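Local coordinates for protein nucleoside kinase (Methanococcus jannaschii, PDB 2C4E) that phosphorylates a range of nucleosides, chiefly inosine, guanosine and cytidine, to their monophosphates, using ATP as the preferred phosphate donor, at residues K4-T9 / N130-H135. Numbering follows the deposited sequence.
Sequences KMEKIT and NTEIVH
The hydroxyl of T9 is gripped by two groups: its OG1 lies 2.7 Å from OG1 of T131, and it is also hydrogen-bonded to E60 OE2 of strand 58-62. The two threonine side chains cross at about a right angle, and T131 presents OG1 from between its own backbone N and carbonyl carbon (chi1 45°), a torsion that brings it to T9. From I8 onward the strands pair in parallel, with T9 N bonded to I133 O at 2.9 Å and H135 N to T9 O at 2.7 Å. I8 and I133 point to the same sheet face, where both meet V258 of helix 245-258. Earlier the register slips by one residue at a beta bulge, where E6 centres an inverse gamma turn and E132 N makes weak bonds to both M5 O and K7 O. The K4 chain crosses N130 obliquely, CD and CE each 3.6 Å from N130 ND2, and delivers NZ to F129 O and N154 OD1; an alanine here would probably leave both oxygens without this donor and strip N130's flank. These adjacent parallel strands belong to the large mixed sheet of the ribokinase fold, where H135, its ND1 bonded to S158 OG, brings its side chain within about 4 Å of that of R250, the probable transition-state stabiliser.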
ATOM      1  N   LYS A   4      10.050 -34.655 -20.704  1.00 53.18           N
ATOM      2  CA  LYS A   4      11.208 -33.804 -20.384  1.00 52.07           C
ATOM      3  C   LYS A   4      11.893 -34.002 -18.978  1.00 50.59           C
ATOM      4  O   LYS A   4      11.553 -34.940 -18.258  0.20 50.50           O
ATOM      5  CB  LYS A   4      10.822 -32.344 -20.675  1.00 52.19           C
ATOM      6  CG  LYS A   4      10.054 -32.078 -22.005  1.00 51.96           C
ATOM      7  CD  LYS A   4      11.012 -31.923 -23.202  1.00 52.23           C
ATOM      8  CE  LYS A   4      10.296 -31.488 -24.489  1.00 51.80           C
ATOM      9  NZ  LYS A   4       9.897 -30.046 -24.522  1.00 50.90           N
ATOM     10  N   MET A   5      12.865 -33.133 -18.633  1.00 48.60           N
ATOM     11  CA  MET A   5      13.868 -33.324 -17.533  1.00 46.97           C
ATOM     12  C   MET A   5      13.487 -33.022 -16.055  1.00 45.21           C
ATOM     13  O   MET A   5      12.503 -32.357 -15.801  1.00 45.33           O
ATOM     14  CB  MET A   5      15.091 -32.454 -17.833  0.20 46.98           C
ATOM     15  CG  MET A   5      15.997 -32.959 -18.932  0.20 47.02           C
ATOM     16  SD  MET A   5      17.180 -31.692 -19.446  0.20 47.09           S
ATOM     17  CE  MET A   5      17.556 -30.847 -17.874  0.20 47.15           C
ATOM     18  N   GLU A   6      14.343 -33.460 -15.108  1.00 42.95           N
ATOM     19  CA  GLU A   6      14.045 -33.511 -13.639  1.00 40.78           C
ATOM     20  C   GLU A   6      13.920 -32.174 -12.889  1.00 38.17           C
ATOM     21  O   GLU A   6      14.663 -31.859 -11.955  1.00 38.73           O
ATOM     22  CB  GLU A   6      15.071 -34.404 -12.923  1.00 41.11           C
ATOM     23  CG  GLU A   6      14.879 -35.890 -13.196  1.00 41.77           C
ATOM     24  CD  GLU A   6      16.102 -36.733 -12.861  0.20 41.65           C
ATOM     25  OE1 GLU A   6      17.087 -36.194 -12.312  0.20 41.63           O
ATOM     26  OE2 GLU A   6      16.078 -37.947 -13.153  0.20 41.54           O
ATOM     27  N   LYS A   7      12.867 -31.448 -13.270  1.00 34.21           N
ATOM     28  CA  LYS A   7      12.813 -30.055 -12.930  1.00 30.35           C
ATOM     29  C   LYS A   7      11.335 -29.677 -13.024  1.00 26.55           C
ATOM     30  O   LYS A   7      10.519 -30.385 -13.600  1.00 24.84           O
ATOM     31  CB  LYS A   7      13.704 -29.277 -13.906  1.00 31.00           C
ATOM     32  CG  LYS A   7      14.013 -27.784 -13.630  1.00 33.01           C
ATOM     33  CD  LYS A   7      15.164 -27.284 -14.529  0.50 33.07           C
ATOM     34  CE  LYS A   7      15.788 -25.964 -14.047  0.50 33.62           C
ATOM     35  NZ  LYS A   7      16.850 -25.437 -14.976  0.50 34.08           N
ATOM     36  N   ILE A   8      11.002 -28.570 -12.402  1.00 23.55           N
ATOM     37  CA  ILE A   8       9.648 -28.064 -12.412  1.00 22.28           C
ATOM     38  C   ILE A   8       9.691 -26.604 -12.809  1.00 21.98           C
ATOM     39  O   ILE A   8      10.501 -25.849 -12.287  1.00 21.46           O
ATOM     40  CB  ILE A   8       9.015 -28.192 -11.010  1.00 22.11           C
ATOM     41  CG1 ILE A   8       8.997 -29.665 -10.588  1.00 22.76           C
ATOM     42  CG2 ILE A   8       7.601 -27.599 -11.013  1.00 21.85           C
ATOM     43  CD1 ILE A   8       8.505 -29.907  -9.180  1.00 21.42           C
ATOM     44  N   THR A   9       8.823 -26.229 -13.741  1.00 21.27           N
ATOM     45  CA  THR A   9       8.598 -24.849 -14.129  1.00 21.27           C
ATOM     46  C   THR A   9       7.391 -24.335 -13.364  1.00 20.79           C
ATOM     47  O   THR A   9       6.368 -25.003 -13.318  1.00 22.01           O
ATOM     48  CB  THR A   9       8.274 -24.768 -15.627  1.00 21.59           C
ATOM     49  OG1 THR A   9       9.357 -25.308 -16.407  1.00 22.52           O
ATOM     50  CG2 THR A   9       8.149 -23.310 -16.062  1.00 21.57           C
ATOM     51  N   ASN A 130      10.966 -27.672 -21.066  1.00 21.92           N
ATOM     52  CA  ASN A 130      11.679 -28.932 -21.103  1.00 23.30           C
ATOM     53  C   ASN A 130      11.683 -29.629 -19.759  1.00 23.37           C
ATOM     54  O   ASN A 130      12.470 -30.554 -19.538  1.00 24.08           O
ATOM     55  CB  ASN A 130      13.126 -28.695 -21.575  1.00 24.08           C
ATOM     56  CG  ASN A 130      13.192 -28.128 -22.976  1.00 27.31           C
ATOM     57  OD1 ASN A 130      14.028 -27.251 -23.270  1.00 33.80           O
ATOM     58  ND2 ASN A 130      12.333 -28.630 -23.864  1.00 30.22           N
ATOM     59  N   THR A 131      10.790 -29.202 -18.875  1.00 22.52           N
ATOM     60  CA  THR A 131      10.705 -29.733 -17.524  1.00 22.66           C
ATOM     61  C   THR A 131       9.711 -30.889 -17.398  1.00 22.62           C
ATOM     62  O   THR A 131       8.841 -31.070 -18.233  1.00 22.85           O
ATOM     63  CB  THR A 131      10.285 -28.603 -16.569  1.00 23.09           C
ATOM     64  OG1 THR A 131       9.196 -27.860 -17.144  1.00 22.47           O
ATOM     65  CG2 THR A 131      11.420 -27.600 -16.411  1.00 23.95           C
ATOM     66  N   GLU A 132       9.845 -31.673 -16.335  1.00 21.85           N
ATOM     67  CA  GLU A 132       8.918 -32.776 -16.094  1.00 22.37           C
ATOM     68  C   GLU A 132       7.516 -32.287 -15.773  1.00 21.50           C
ATOM     69  O   GLU A 132       6.556 -32.926 -16.162  1.00 21.95           O
ATOM     70  CB  GLU A 132       9.414 -33.669 -14.968  1.00 22.94           C
ATOM     71  CG  GLU A 132      10.462 -34.644 -15.477  1.00 26.65           C
ATOM     72  CD  GLU A 132      11.139 -35.453 -14.407  1.00 29.93           C
ATOM     73  OE1 GLU A 132      10.566 -35.618 -13.310  1.00 30.52           O
ATOM     74  OE2 GLU A 132      12.249 -35.951 -14.708  1.00 33.83           O
ATOM     75  N   ILE A 133       7.430 -31.198 -15.017  1.00 21.44           N
ATOM     76  CA  ILE A 133       6.146 -30.604 -14.613  1.00 20.64           C
ATOM     77  C   ILE A 133       6.155 -29.118 -14.871  1.00 20.72           C
ATOM     78  O   ILE A 133       7.140 -28.443 -14.595  1.00 21.12           O
ATOM     79  CB  ILE A 133       5.839 -30.843 -13.119  1.00 21.36           C
ATOM     80  CG1 ILE A 133       5.881 -32.333 -12.804  1.00 20.20           C
ATOM     81  CG2 ILE A 133       4.486 -30.216 -12.773  1.00 22.14           C
ATOM     82  CD1 ILE A 133       5.542 -32.663 -11.365  1.00 21.43           C
ATOM     83  N   VAL A 134       5.070 -28.622 -15.443  1.00 20.73           N
ATOM     84  CA  VAL A 134       4.811 -27.203 -15.541  1.00 20.50           C
ATOM     85  C   VAL A 134       3.661 -26.926 -14.577  1.00 21.31           C
ATOM     86  O   VAL A 134       2.534 -27.399 -14.783  1.00 21.40           O
ATOM     87  CB  VAL A 134       4.434 -26.815 -16.987  1.00 20.50           C
ATOM     88  CG1 VAL A 134       3.966 -25.394 -17.056  1.00 21.33           C
ATOM     89  CG2 VAL A 134       5.629 -27.058 -17.912  1.00 21.54           C
ATOM     90  N   HIS A 135       3.945 -26.168 -13.522  1.00 21.16           N
ATOM     91  CA  HIS A 135       2.945 -25.822 -12.531  1.00 21.50           C
ATOM     92  C   HIS A 135       2.485 -24.394 -12.758  1.00 21.46           C
ATOM     93  O   HIS A 135       3.306 -23.473 -12.791  1.00 21.39           O
ATOM     94  CB  HIS A 135       3.492 -25.965 -11.118  1.00 21.69           C
ATOM     95  CG  HIS A 135       2.524 -25.523 -10.076  1.00 23.69           C
ATOM     96  ND1 HIS A 135       1.367 -26.213  -9.798  1.00 24.91           N
ATOM     97  CD2 HIS A 135       2.519 -24.431  -9.274  1.00 27.07           C
ATOM     98  CE1 HIS A 135       0.683 -25.556  -8.879  1.00 28.08           C
ATOM     99  NE2 HIS A 135       1.372 -24.486  -8.524  1.00 28.26           N
TER